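Local coordinates for protein inosine-uridine preferring nucleoside hydrolase (Gardnerella vaginalis 315-A, PDB 6BA1) that belongs to the inosine-uridine preferring nucleoside hydrolase family and carries a calcium ion in a site formed largely by acidic side chains, at residues 230-234 against 243-247. Sequence-based numbering, arbitrary orientation.
Sequences YIKAY and GCGLH
One face of the Y234 ring is covered by C244, whose CA makes a CH-pi contact 4.2 Å from the ring centroid and 26° off the ring normal, while CB of the same cysteine lies over that face toward the rim. At the Y230 ring, the carbonyl oxygen of G245 lies at the edge, in plane, 3.6 Å from CE2 of Y230. C244 sits against both tyrosines, with its CB 3.6 Å from CD2 of Y230 and its SG in an oblique sulfur-aromatic contact with that ring. Placed between backbone N and carbonyl carbon (chi1 70°), the sulfur also reaches CG1 of I231 at 3.8 Å, and CG2 of I231 packs on CA of G243. Both tyrosines project from helix 218-237 in the nucleoside hydrolase fold, one turn apart, and run along the extended loop leading to helix 247-256. There OH of Y234 meets NE2 of H247 in a 3.0 Å hydrogen bond, the two side chains approaching from opposite directions. The H247 side chain lies about 7 Å from the bound calcium ion, a ligand of which is the next residue, D248. The Y230 hydroxyl makes a weak hydrogen bond to D16. I231 also packs against helix 206-213.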
loop_
_atom_site.group_PDB
_atom_site.type_symbol
_atom_site.label_atom_id
_atom_site.label_comp_id
_atom_site.label_asym_id
_atom_site.label_seq_id
_atom_site.Cartn_x
_atom_site.Cartn_y
_atom_site.Cartn_z
ATOM N N TYR A 230 27.281 4.387 -11.990
ATOM C CA TYR A 230 26.010 4.068 -11.331
ATOM C C TYR A 230 25.408 2.747 -11.837
ATOM O O TYR A 230 24.845 1.985 -11.048
ATOM C CB TYR A 230 25.046 5.236 -11.554
ATOM C CG TYR A 230 23.738 5.239 -10.787
ATOM C CD1 TYR A 230 23.706 5.210 -9.393
ATOM C CD2 TYR A 230 22.526 5.364 -11.466
ATOM C CE1 TYR A 230 22.499 5.260 -8.702
ATOM C CE2 TYR A 230 21.313 5.428 -10.789
ATOM C CZ TYR A 230 21.301 5.368 -9.414
ATOM O OH TYR A 230 20.090 5.404 -8.757
ATOM N N ILE A 231 25.538 2.474 -13.140
ATOM C CA ILE A 231 25.060 1.207 -13.719
ATOM C C ILE A 231 25.947 0.022 -13.310
ATOM O O ILE A 231 25.430 -1.041 -12.957
ATOM C CB ILE A 231 24.906 1.288 -15.264
ATOM C CG1 ILE A 231 23.771 2.274 -15.632
ATOM C CG2 ILE A 231 24.569 -0.077 -15.861
ATOM C CD1 ILE A 231 23.899 2.850 -17.027
ATOM N N LYS A 232 27.267 0.195 -13.360
ATOM C CA LYS A 232 28.234 -0.858 -12.949
ATOM C C LYS A 232 28.148 -1.209 -11.463
ATOM O O LYS A 232 28.471 -2.332 -11.068
ATOM C CB LYS A 232 29.679 -0.495 -13.322
ATOM C CG LYS A 232 29.982 -0.699 -14.798
ATOM C CD LYS A 232 31.441 -0.508 -15.114
ATOM C CE LYS A 232 31.666 -0.433 -16.623
ATOM N NZ LYS A 232 33.105 -0.566 -16.965
ATOM N N ALA A 233 27.736 -0.243 -10.649
ATOM C CA ALA A 233 27.375 -0.503 -9.258
ATOM C C ALA A 233 26.084 -1.323 -9.188
ATOM O O ALA A 233 26.019 -2.308 -8.449
ATOM C CB ALA A 233 27.224 0.799 -8.494
ATOM N N TYR A 234 25.069 -0.916 -9.960
ATOM C CA TYR A 234 23.809 -1.673 -10.065
ATOM C C TYR A 234 23.999 -3.089 -10.642
ATOM O O TYR A 234 23.253 -3.997 -10.283
ATOM C CB TYR A 234 22.744 -0.914 -10.878
ATOM C CG TYR A 234 21.758 -0.108 -10.043
ATOM C CD1 TYR A 234 20.395 -0.398 -10.069
ATOM C CD2 TYR A 234 22.184 0.954 -9.237
ATOM C CE1 TYR A 234 19.479 0.363 -9.332
ATOM C CE2 TYR A 234 21.289 1.725 -8.516
ATOM C CZ TYR A 234 19.949 1.422 -8.536
ATOM O OH TYR A 234 18.991 2.149 -7.849
ATOM N N GLY A 243 20.345 -2.396 -15.915
ATOM C CA GLY A 243 20.828 -1.005 -15.927
ATOM C C GLY A 243 20.616 -0.367 -14.571
ATOM O O GLY A 243 20.981 -0.957 -13.575
ATOM N N CYS A 244 20.034 0.836 -14.542
ATOM C CA CYS A 244 19.835 1.596 -13.291
ATOM C C CYS A 244 18.446 2.217 -13.211
ATOM O O CYS A 244 17.796 2.460 -14.225
ATOM C CB CYS A 244 20.880 2.706 -13.177
ATOM S SG CYS A 244 20.694 4.071 -14.336
ATOM N N GLY A 245 17.998 2.486 -11.995
ATOM C CA GLY A 245 16.714 3.127 -11.737
ATOM C C GLY A 245 16.789 4.631 -11.957
ATOM O O GLY A 245 17.823 5.255 -11.696
ATOM N N LEU A 246 15.689 5.207 -12.441
ATOM C CA LEU A 246 15.567 6.647 -12.611
ATOM C C LEU A 246 14.676 7.194 -11.511
ATOM O O LEU A 246 13.532 7.589 -11.748
ATOM C CB LEU A 246 15.000 6.972 -13.994
ATOM C CG LEU A 246 15.827 6.475 -15.178
ATOM C CD1 LEU A 246 15.112 6.790 -16.486
ATOM C CD2 LEU A 246 17.239 7.067 -15.135
ATOM N N HIS A 247 15.228 7.246 -10.309
ATOM C CA HIS A 247 14.438 7.522 -9.110
ATOM C C HIS A 247 14.109 9.016 -8.993
ATOM O O HIS A 247 12.956 9.420 -9.138
ATOM C CB HIS A 247 15.166 7.035 -7.848
ATOM C CG HIS A 247 15.502 5.578 -7.855
ATOM N ND1 HIS A 247 14.819 4.659 -7.084
ATOM C CD2 HIS A 247 16.474 4.885 -8.523
ATOM C CE1 HIS A 247 15.332 3.452 -7.279
ATOM N NE2 HIS A 247 16.326 3.562 -8.157
#